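Local coordinates for protein inositol-3-phosphate synthase (Caenorhabditis elegans, PDB 1VKO) that binds nicotinamide-adenine-dinucleotide on a Rossmann-type domain and holds pyrophosphate in a lysine-rich pocket beside it, at residues E374-S379 with L482-V487; V318-D323 with H473-I478; N250-T255 with E278-N283. All coordinates share one frame; numbering follows the deposited sequence. Where two conformers were deposited one is given.

Contact 1: E374-S379 with L482-V487. With POP (pyrophosphate 2-), chain H.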
loop_
_atom_site.group_PDB
_atom_site.type_symbol
_atom_site.label_atom_id
_atom_site.label_comp_id
_atom_site.label_asym_id
_atom_site.label_seq_id
_atom_site.Cartn_x
_atom_site.Cartn_y
_atom_site.Cartn_z
ATOM N N GLU A 374 -21.986 -5.657 7.499
ATOM C CA GLU A 374 -21.005 -6.748 7.728
ATOM C C GLU A 374 -21.385 -8.089 7.085
ATOM O O GLU A 374 -20.563 -8.686 6.392
ATOM C CB GLU A 374 -20.758 -6.968 9.227
ATOM C CG GLU A 374 -19.690 -8.019 9.561
ATOM C CD GLU A 374 -19.442 -8.113 11.058
ATOM O OE1 GLU A 374 -20.446 -8.140 11.815
ATOM O OE2 GLU A 374 -18.253 -8.133 11.484
ATOM N N ILE A 375 -22.613 -8.559 7.328
ATOM C CA ILE A 375 -23.109 -9.827 6.754
ATOM C C ILE A 375 -23.017 -9.865 5.218
ATOM O O ILE A 375 -22.528 -10.854 4.657
ATOM C CB ILE A 375 -24.578 -10.152 7.217
ATOM C CG1 ILE A 375 -24.656 -10.316 8.745
ATOM C CG2 ILE A 375 -25.140 -11.409 6.460
ATOM C CD1 ILE A 375 -26.050 -10.675 9.283
ATOM N N SER A 376 -23.488 -8.793 4.563
ATOM C CA SER A 376 -23.565 -8.699 3.086
ATOM C C SER A 376 -22.200 -8.527 2.418
ATOM O O SER A 376 -21.990 -9.018 1.305
ATOM C CB SER A 376 -24.505 -7.563 2.648
ATOM O OG SER A 376 -23.914 -6.317 2.931
ATOM N N LYS A 377 -21.291 -7.820 3.097
ATOM C CA LYS A 377 -19.878 -7.729 2.676
ATOM C C LYS A 377 -19.095 -9.079 2.835
ATOM O O LYS A 377 -18.274 -9.451 1.972
ATOM C CB LYS A 377 -19.168 -6.566 3.410
ATOM C CG LYS A 377 -19.621 -5.129 2.985
ATOM C CD LYS A 377 -18.922 -4.047 3.822
ATOM C CE LYS A 377 -17.495 -3.729 3.328
ATOM N NZ LYS A 377 -17.407 -2.500 2.449
ATOM N N SER A 378 -19.372 -9.792 3.934
ATOM C CA SER A 378 -18.689 -11.039 4.293
ATOM C C SER A 378 -19.139 -12.240 3.455
ATOM O O SER A 378 -18.458 -13.265 3.435
ATOM C CB SER A 378 -18.902 -11.356 5.788
ATOM O OG SER A 378 -18.059 -10.588 6.649
ATOM N N SER A 379 -20.280 -12.117 2.772
ATOM C CA SER A 379 -20.966 -13.282 2.149
ATOM C C SER A 379 -20.474 -13.748 0.758
ATOM O O SER A 379 -20.835 -14.846 0.325
ATOM C CB SER A 379 -22.500 -13.057 2.123
ATOM O OG SER A 379 -22.920 -12.167 1.081
ATOM N N LEU A 482 -25.080 -6.072 -9.691
ATOM C CA LEU A 482 -25.153 -4.771 -9.066
ATOM C C LEU A 482 -25.239 -4.851 -7.539
ATOM O O LEU A 482 -25.202 -3.820 -6.861
ATOM C CB LEU A 482 -26.351 -3.966 -9.626
ATOM C CG LEU A 482 -26.302 -3.406 -11.057
ATOM C CD1 LEU A 482 -24.883 -3.229 -11.533
ATOM C CD2 LEU A 482 -27.058 -4.258 -12.031
ATOM N N LEU A 483 -25.345 -6.067 -6.999
ATOM C CA LEU A 483 -25.742 -6.223 -5.598
ATOM C C LEU A 483 -24.822 -7.158 -4.831
ATOM O O LEU A 483 -24.336 -8.136 -5.403
ATOM C CB LEU A 483 -27.196 -6.709 -5.525
ATOM C CG LEU A 483 -28.274 -5.758 -6.080
ATOM C CD1 LEU A 483 -29.576 -6.519 -6.271
ATOM C CD2 LEU A 483 -28.472 -4.455 -5.247
ATOM N N LYS A 484 -24.618 -6.853 -3.543
ATOM C CA LYS A 484 -23.643 -7.527 -2.697
ATOM C C LYS A 484 -24.154 -8.829 -2.187
ATOM O O LYS A 484 -23.395 -9.803 -2.102
ATOM C CB LYS A 484 -23.342 -6.723 -1.457
ATOM C CG LYS A 484 -22.213 -5.782 -1.593
ATOM C CD LYS A 484 -21.726 -5.395 -0.197
ATOM C CE LYS A 484 -21.063 -4.041 -0.278
ATOM N NZ LYS A 484 -22.056 -2.931 -0.475
ATOM N N ALA A 485 -25.445 -8.805 -1.832
ATOM C CA ALA A 485 -26.120 -9.879 -1.120
ATOM C C ALA A 485 -27.392 -10.219 -1.865
ATOM O O ALA A 485 -28.518 -9.932 -1.418
ATOM C CB ALA A 485 -26.415 -9.461 0.300
ATOM N N PRO A 486 -27.216 -10.856 -3.010
ATOM C CA PRO A 486 -28.340 -11.033 -3.923
ATOM C C PRO A 486 -29.411 -11.985 -3.339
ATOM O O PRO A 486 -29.100 -13.044 -2.751
ATOM C CB PRO A 486 -27.696 -11.551 -5.217
ATOM C CG PRO A 486 -26.254 -11.871 -4.889
ATOM C CD PRO A 486 -25.972 -11.484 -3.493
ATOM N N VAL A 487 -30.648 -11.522 -3.430
ATOM C CA VAL A 487 -31.818 -12.267 -3.113
ATOM C C VAL A 487 -32.200 -12.982 -4.430
ATOM O O VAL A 487 -32.145 -12.397 -5.531
ATOM C CB VAL A 487 -32.927 -11.300 -2.627
ATOM C CG1 VAL A 487 -34.245 -12.046 -2.288
ATOM C CG2 VAL A 487 -32.438 -10.527 -1.407
HETATM P P1 POP H . -18.448 -1.765 -1.327
HETATM O O1 POP H . -18.627 -2.296 -2.742
HETATM O O2 POP H . -17.418 -0.660 -1.320
HETATM O O3 POP H . -17.965 -2.892 -0.427
HETATM O O POP H . -19.863 -1.134 -0.812
HETATM P P2 POP H . -20.157 -0.436 0.633
HETATM O O4 POP H . -20.123 1.076 0.438
HETATM O O5 POP H . -21.519 -0.909 1.126
HETATM O O6 POP H . -19.150 -0.744 1.747
#

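Contact 2: V318-D323 with H473-I478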
loop_
_atom_site.group_PDB
_atom_site.type_symbol
_atom_site.label_atom_id
_atom_site.label_comp_id
_atom_site.label_asym_id
_atom_site.label_seq_id
_atom_site.Cartn_x
_atom_site.Cartn_y
_atom_site.Cartn_z
ATOM N N VAL A 318 -45.184 -8.539 -9.678
ATOM C CA VAL A 318 -44.227 -7.441 -9.605
ATOM C C VAL A 318 -42.822 -8.011 -9.297
ATOM O O VAL A 318 -42.701 -9.124 -8.745
ATOM C CB VAL A 318 -44.766 -6.442 -8.566
ATOM C CG1 VAL A 318 -43.850 -6.276 -7.382
ATOM C CG2 VAL A 318 -45.210 -5.124 -9.237
ATOM N N PHE A 319 -41.765 -7.297 -9.685
ATOM C CA PHE A 319 -40.396 -7.778 -9.420
ATOM C C PHE A 319 -39.822 -7.150 -8.184
ATOM O O PHE A 319 -40.046 -5.959 -7.937
ATOM C CB PHE A 319 -39.416 -7.472 -10.569
ATOM C CG PHE A 319 -39.670 -8.248 -11.831
ATOM C CD1 PHE A 319 -39.483 -9.625 -11.876
ATOM C CD2 PHE A 319 -40.049 -7.590 -12.993
ATOM C CE1 PHE A 319 -39.717 -10.336 -13.057
ATOM C CE2 PHE A 319 -40.286 -8.291 -14.175
ATOM C CZ PHE A 319 -40.116 -9.655 -14.211
ATOM N N VAL A 320 -39.075 -7.961 -7.420
ATOM C CA VAL A 320 -38.298 -7.456 -6.299
ATOM C C VAL A 320 -36.807 -7.622 -6.573
ATOM O O VAL A 320 -36.436 -8.435 -7.421
ATOM C CB VAL A 320 -38.766 -8.001 -4.906
ATOM C CG1 VAL A 320 -40.159 -7.541 -4.646
ATOM C CG2 VAL A 320 -38.656 -9.553 -4.767
ATOM N N GLY A 321 -35.967 -6.832 -5.891
ATOM C CA GLY A 321 -34.501 -6.945 -6.030
ATOM C C GLY A 321 -33.718 -6.509 -4.788
ATOM O O GLY A 321 -34.209 -5.731 -3.983
ATOM N N GLY A 322 -32.499 -7.026 -4.635
ATOM C CA GLY A 322 -31.611 -6.717 -3.500
ATOM C C GLY A 322 -30.610 -7.838 -3.257
ATOM O O GLY A 322 -30.619 -8.838 -3.968
ATOM N N ASP A 323 -29.731 -7.694 -2.267
ATOM C CA ASP A 323 -29.712 -6.549 -1.400
ATOM C C ASP A 323 -28.329 -5.930 -1.445
ATOM O O ASP A 323 -27.316 -6.659 -1.437
ATOM C CB ASP A 323 -29.949 -7.007 0.035
ATOM C CG ASP A 323 -31.280 -7.652 0.241
ATOM O OD1 ASP A 323 -32.320 -7.234 -0.376
ATOM O OD2 ASP A 323 -31.414 -8.562 1.074
ATOM N N HIS A 473 -39.438 -15.053 -13.025
ATOM C CA HIS A 473 -39.714 -15.031 -11.579
ATOM C C HIS A 473 -39.666 -13.601 -11.000
ATOM O O HIS A 473 -38.869 -12.797 -11.452
ATOM C CB HIS A 473 -38.724 -15.929 -10.828
ATOM C CG HIS A 473 -39.161 -16.277 -9.435
ATOM N ND1 HIS A 473 -39.157 -15.366 -8.400
ATOM C CD2 HIS A 473 -39.634 -17.431 -8.906
ATOM C CE1 HIS A 473 -39.607 -15.939 -7.299
ATOM N NE2 HIS A 473 -39.903 -17.193 -7.578
ATOM N N SER A 474 -40.524 -13.294 -10.016
ATOM C CA SER A 474 -40.551 -11.976 -9.347
ATOM C C SER A 474 -39.222 -11.535 -8.758
ATOM O O SER A 474 -38.913 -10.340 -8.768
ATOM C CB SER A 474 -41.585 -11.933 -8.213
ATOM O OG SER A 474 -42.875 -12.283 -8.667
ATOM N N VAL A 475 -38.462 -12.476 -8.200
ATOM C CA VAL A 475 -37.209 -12.139 -7.522
ATOM C C VAL A 475 -36.169 -12.096 -8.586
ATOM O O VAL A 475 -35.627 -13.158 -8.966
ATOM C CB VAL A 475 -36.743 -13.216 -6.497
ATOM C CG1 VAL A 475 -35.414 -12.789 -5.845
ATOM C CG2 VAL A 475 -37.773 -13.437 -5.426
ATOM N N LEU A 476 -35.883 -10.903 -9.096
ATOM C CA LEU A 476 -35.072 -10.868 -10.283
ATOM C C LEU A 476 -33.591 -10.831 -10.052
ATOM O O LEU A 476 -32.961 -9.761 -9.958
ATOM C CB LEU A 476 -35.620 -9.961 -11.408
ATOM C CG LEU A 476 -35.302 -8.488 -11.600
ATOM C CD1 LEU A 476 -36.131 -7.962 -12.726
ATOM C CD2 LEU A 476 -35.643 -7.785 -10.361
ATOM N N SER A 477 -33.056 -12.049 -9.950
ATOM C CA SER A 477 -31.675 -12.305 -9.639
ATOM C C SER A 477 -30.673 -11.850 -10.689
ATOM O O SER A 477 -29.515 -11.676 -10.364
ATOM C CB SER A 477 -31.468 -13.793 -9.299
ATOM O OG SER A 477 -32.090 -14.662 -10.238
ATOM N N ILE A 478 -31.093 -11.642 -11.930
ATOM C CA ILE A 478 -30.195 -11.088 -12.951
ATOM C C ILE A 478 -29.610 -9.734 -12.570
ATOM O O ILE A 478 -28.691 -9.246 -13.244
ATOM C CB ILE A 478 -30.873 -10.952 -14.360
ATOM C CG1 ILE A 478 -32.130 -10.062 -14.316
ATOM C CG2 ILE A 478 -31.149 -12.301 -14.978
ATOM C CD1 ILE A 478 -32.492 -9.535 -15.670
#

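Contact 3: N250-T255 with E278-N283. With NAD (nicotinamide-adenine-dinucleotide), chain G.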
loop_
_atom_site.group_PDB
_atom_site.type_symbol
_atom_site.label_atom_id
_atom_site.label_comp_id
_atom_site.label_asym_id
_atom_site.label_seq_id
_atom_site.Cartn_x
_atom_site.Cartn_y
_atom_site.Cartn_z
ATOM N N ASN A 250 -31.051 5.295 4.854
ATOM C CA ASN A 250 -30.101 4.702 5.778
ATOM C C ASN A 250 -30.391 3.253 6.052
ATOM O O ASN A 250 -31.540 2.801 6.044
ATOM C CB ASN A 250 -29.988 5.489 7.076
ATOM C CG ASN A 250 -29.352 6.847 6.854
ATOM O OD1 ASN A 250 -30.064 7.855 6.694
ATOM N ND2 ASN A 250 -28.008 6.871 6.717
ATOM N N THR A 251 -29.305 2.512 6.213
ATOM C CA THR A 251 -29.339 1.135 6.560
ATOM C C THR A 251 -30.161 1.027 7.824
ATOM O O THR A 251 -29.810 1.638 8.829
ATOM C CB THR A 251 -27.881 0.736 6.807
ATOM O OG1 THR A 251 -27.232 0.755 5.551
ATOM C CG2 THR A 251 -27.761 -0.722 7.244
ATOM N N GLU A 252 -31.260 0.284 7.753
ATOM C CA GLU A 252 -32.035 -0.138 8.940
ATOM C C GLU A 252 -31.364 -1.371 9.548
ATOM O O GLU A 252 -30.566 -2.025 8.887
ATOM C CB GLU A 252 -33.468 -0.566 8.547
ATOM C CG GLU A 252 -34.253 0.501 7.794
ATOM C CD GLU A 252 -35.696 0.129 7.480
ATOM O OE1 GLU A 252 -36.017 -1.000 7.012
ATOM O OE2 GLU A 252 -36.533 1.016 7.689
ATOM N N ARG A 253 -31.687 -1.703 10.796
ATOM C CA ARG A 253 -31.373 -3.048 11.308
ATOM C C ARG A 253 -32.311 -4.087 10.680
ATOM O O ARG A 253 -33.286 -3.760 9.983
ATOM C CB ARG A 253 -31.499 -3.109 12.838
ATOM C CG ARG A 253 -32.902 -2.791 13.345
ATOM C CD ARG A 253 -33.135 -3.097 14.797
ATOM N NE ARG A 253 -34.476 -2.710 15.252
ATOM C CZ ARG A 253 -35.560 -3.496 15.252
ATOM N NH1 ARG A 253 -35.507 -4.752 14.777
ATOM N NH2 ARG A 253 -36.720 -3.013 15.709
ATOM N N TYR A 254 -31.979 -5.347 10.915
ATOM C CA TYR A 254 -32.770 -6.487 10.516
ATOM C C TYR A 254 -34.018 -6.557 11.390
ATOM O O TYR A 254 -33.978 -6.273 12.565
ATOM C CB TYR A 254 -31.933 -7.744 10.758
ATOM C CG TYR A 254 -31.107 -8.187 9.570
ATOM C CD1 TYR A 254 -30.305 -7.293 8.881
ATOM C CD2 TYR A 254 -31.150 -9.506 9.127
ATOM C CE1 TYR A 254 -29.581 -7.684 7.792
ATOM C CE2 TYR A 254 -30.398 -9.917 8.048
ATOM C CZ TYR A 254 -29.598 -8.995 7.391
ATOM O OH TYR A 254 -28.843 -9.380 6.287
ATOM N N THR A 255 -35.124 -6.963 10.813
ATOM C CA THR A 255 -36.308 -7.351 11.563
ATOM C C THR A 255 -36.108 -8.799 12.035
ATOM O O THR A 255 -35.197 -9.469 11.538
ATOM C CB THR A 255 -37.498 -7.316 10.573
ATOM O OG1 THR A 255 -37.686 -5.978 10.092
ATOM C CG2 THR A 255 -38.802 -7.629 11.251
ATOM N N GLU A 278 -42.110 -5.367 14.951
ATOM C CA GLU A 278 -41.105 -5.840 13.995
ATOM C C GLU A 278 -41.604 -5.732 12.560
ATOM O O GLU A 278 -41.518 -6.684 11.786
ATOM C CB GLU A 278 -40.669 -7.298 14.291
ATOM C CG GLU A 278 -39.681 -7.493 15.447
ATOM C CD GLU A 278 -38.395 -6.683 15.299
ATOM O OE1 GLU A 278 -37.595 -6.952 14.390
ATOM O OE2 GLU A 278 -38.160 -5.776 16.121
ATOM N N VAL A 279 -42.132 -4.577 12.205
ATOM C CA VAL A 279 -42.467 -4.253 10.825
ATOM C C VAL A 279 -41.783 -2.927 10.507
ATOM O O VAL A 279 -42.131 -1.903 11.071
ATOM C CB VAL A 279 -44.004 -4.173 10.615
ATOM C CG1 VAL A 279 -44.356 -3.644 9.226
ATOM C CG2 VAL A 279 -44.631 -5.537 10.837
ATOM N N SER A 280 -40.780 -2.980 9.637
ATOM C CA SER A 280 -39.936 -1.834 9.359
ATOM C C SER A 280 -40.565 -0.850 8.384
ATOM O O SER A 280 -41.457 -1.219 7.615
ATOM C CB SER A 280 -38.586 -2.296 8.803
ATOM O OG SER A 280 -38.653 -2.550 7.407
ATOM N N PRO A 281 -40.065 0.385 8.384
ATOM C CA PRO A 281 -40.386 1.368 7.359
ATOM C C PRO A 281 -40.120 0.807 5.963
ATOM O O PRO A 281 -40.897 1.072 5.034
ATOM C CB PRO A 281 -39.388 2.475 7.653
ATOM C CG PRO A 281 -39.246 2.395 9.164
ATOM C CD PRO A 281 -39.130 0.944 9.392
ATOM N N SER A 282 -39.041 0.032 5.821
ATOM C CA SER A 282 -38.703 -0.534 4.529
ATOM C C SER A 282 -39.641 -1.643 4.140
ATOM O O SER A 282 -39.775 -1.902 2.968
ATOM C CB SER A 282 -37.251 -0.995 4.443
ATOM O OG SER A 282 -37.058 -2.227 5.098
ATOM N N ASN A 283 -40.296 -2.283 5.108
ATOM C CA ASN A 283 -41.338 -3.278 4.810
ATOM C C ASN A 283 -42.564 -2.581 4.230
ATOM O O ASN A 283 -43.174 -3.092 3.318
ATOM C CB ASN A 283 -41.784 -3.990 6.073
ATOM C CG ASN A 283 -40.816 -5.105 6.532
ATOM O OD1 ASN A 283 -40.876 -5.530 7.677
ATOM N ND2 ASN A 283 -39.963 -5.587 5.643
HETATM P PA NAD G . -27.089 9.165 3.068
HETATM O O1A NAD G . -27.175 9.386 4.502
HETATM O O2A NAD G . -26.395 10.310 2.456
HETATM O O5B NAD G . -28.567 8.946 2.535
HETATM C C5B NAD G . -29.575 8.522 3.402
HETATM C C4B NAD G . -30.749 9.468 3.231
HETATM O O4B NAD G . -31.933 8.762 3.526
HETATM C C3B NAD G . -30.691 10.631 4.181
HETATM O O3B NAD G . -31.228 11.714 3.438
HETATM C C2B NAD G . -31.691 10.333 5.262
HETATM O O2B NAD G . -32.374 11.567 5.474
HETATM C C1B NAD G . -32.650 9.383 4.553
HETATM N N9A NAD G . -33.465 8.426 5.345
HETATM C C8A NAD G . -33.152 7.719 6.466
HETATM N N7A NAD G . -34.236 6.997 6.828
HETATM C C5A NAD G . -35.255 7.214 5.976
HETATM C C6A NAD G . -36.586 6.766 5.904
HETATM N N6A NAD G . -37.150 5.964 6.822
HETATM N N1A NAD G . -37.380 7.227 4.886
HETATM C C2A NAD G . -36.901 8.127 3.979
HETATM N N3A NAD G . -35.625 8.579 4.094
HETATM C C4A NAD G . -34.792 8.136 5.059
HETATM O O3 NAD G . -26.362 7.761 2.712
HETATM P PN NAD G . -26.023 7.399 1.198
HETATM O O1N NAD G . -26.976 8.158 0.345
HETATM O O2N NAD G . -24.583 7.594 1.012
HETATM O O5D NAD G . -26.469 5.852 1.001
HETATM C C5D NAD G . -27.733 5.394 1.452
HETATM C C4D NAD G . -27.809 3.873 1.683
HETATM O O4D NAD G . -27.254 3.181 0.591
HETATM C C3D NAD G . -27.062 3.389 2.931
HETATM O O3D NAD G . -27.833 2.401 3.557
HETATM C C2D NAD G . -25.875 2.654 2.363
HETATM O O2D NAD G . -25.402 1.566 3.141
HETATM C C1D NAD G . -26.449 2.129 1.075
HETATM N N1N NAD G . -25.300 1.764 0.255
HETATM C C2N NAD G . -24.414 2.719 -0.136
HETATM C C3N NAD G . -23.322 2.344 -0.886
HETATM C C7N NAD G . -22.618 3.438 -1.595
HETATM O O7N NAD G . -23.093 4.742 -1.317
HETATM N N7N NAD G . -21.625 3.156 -2.448
HETATM C C4N NAD G . -23.123 1.001 -1.263
HETATM C C5N NAD G . -24.023 0.048 -0.840
HETATM C C6N NAD G . -25.122 0.440 -0.062
HETATM O O HOH W 1 -37.178 -4.624 7.112
#

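Contact 1: E374-S379 with L482-V487
K377 and K484 run side by side to one pyrophosphate, making a buried, ligand-centred contact between the end of helix 367-378 and the loop that leads towards helix 498-513. Their aliphatic parts touch, K377 CG lying 3.7 Å from K484 CE, and both amines turn the same way. K377 bends at chi3 (81°) and again at chi4, which carries its NZ round to bridge the two phosphates: it donates to O6 of one at 2.6 Å and to O3 of the other at 3.0 Å. K484 stays extended until a bend at chi4 (72°), and its NZ donates to the bridging oxygen O at 2.9 Å and to O5 at 2.6 Å. That amine also donates to the carbonyl of F325. The place is the anion pocket next to the dinucleotide of this Rossmann-type enzyme, where K373 and K414 also grip the pyrophosphate and K484 borders the NAD as well. Long, flexible lysines suit it, since each can offer several N-H groups to a dense negative charge. Behind the amines, small residues let the backbones come close: S376 CB meets A485 CB at 3.6 Å, with their CA atoms 5.1 Å apart. S376 OG is engaged by D324 and by the carbonyl of K373, while a backbone hydrogen bond between K484 and D324 ties the loop to the chain just after strand 320-321.

Contact 2: V318-D323 with H473-I478
L476 lays a methyl group over the F319 ring, the two side chains crossing at about a right angle. The methyl, CD1, sits 3.9 Å from the ring centroid and 21° off its normal, a CH-pi contact displaced towards the CG side of the ring. The edge of the same ring meets polar atoms instead: the carbonyl oxygens of H473 and S474 lie in its plane, H473 O being 3.1 Å from F319 CE1, where the slightly positive ring hydrogens can face them. A phenylalanine fits here because it offers an apolar face to the leucine and a weakly polar rim to the backbone. With CG beside the backbone N (chi1 -69°), the ring lies against S474 and H473. Both F319 and L476 also pack on A458.

V320 and V475 form a second apolar pair, CG2 to CG2 at 4.0 Å, next to helix 307-316. Between the two pairs the backbones are joined: V320 N donates to S474 O at 2.7 Å, and L476 N donates to V320 O at 3.0 Å. Within 473-478, H473 ND1 accepts from V475 N at 3.0 Å, in the plane of the imidazole, which ties the side chain back to its own loop, while F526 of the second subunit packs against it. An inverse gamma turn centred on L476 then bends the chain away.

Bonds made by one residue to the two neighbours of its opposite number are the signature of a parallel beta bridge, here a single one added outside edge strand 320-321 of the Rossmann-type sheet, whose inner neighbour is strand 295-298.

Contact 3: N250-T255 with E278-N283
T255 and E278 bring the two backbones to a CA separation of 5.6 Å, whereas E252 and S282 stand 8.0 Å apart; side chains, with no backbone-to-backbone bond, span the contact. At the narrow end R253 meets E278 end-on in a salt bridge, with NH1 on OE1 and NH2 on OE2, both at 3.1 Å. The guanidinium and carboxylate planes are 30° apart; NH1 approaches OE1 on its syn lone pair and also donates to OE2. Folding of E278 at chi2 (-56°) brings its carboxylate towards the arginine. The T255 methyl CG2 lies against E278, the two side chains sliding past each other in opposite directions. More bonds fix both charged groups: R253 NE donates to D201 O, NH1 also to Y254 O, and F202 makes a cation-pi contact, while E278 OE1 accepts from D256 N. Arginine suits this position because its N-H groups can serve D201, Y254 and E278 at once.

At the other end E252 reaches the start of helix 281-291: its OE2 lies 3.1 Å from P281 CD and receives a weak bond from S282 N at 3.3 Å; the placing of OE1, close to the S282 hydroxyl, is less certain. A negative group here would probably gain from the helix dipole. S280 holds the N-cap position, and its N donates to N283 OD1 at 3.2 Å, from above the carbonyl plane, as in one half of a capping box. Proline fits directly after the cap, where the helix needs no N-H from it.

Earlier in this loop T251 OG1 shares a 2.7 Å hydrogen bond with O3D of NAD, and N250 ND2 adds a weak one to O1A. A loop leaving the C-terminal end of parallel strand 242-247 to line the dinucleotide is typical of the Rossmann fold.

Overall arrangement
From the N terminus, contact 3 comes first and closes a short loop of 22 residues, tying the turn after strand 242-247 to the start of helix 281-291 before either other contact opens. Contacts 2 and 1 then cross: 318-323 and 374-379 pass in turn, and each meets its partner later, at 473-478 and 482-487, in the single loop before helix 498-513. That loop thus runs from the edge of the parallel sheet to the pyrophosphate. The two contacts adjoin through probable backbone bonds, A485 O to D323 N and V487 N to G322 O, both 2.7 Å. Contact 3 touches contact 1 lightly, where Y254 approaches I375.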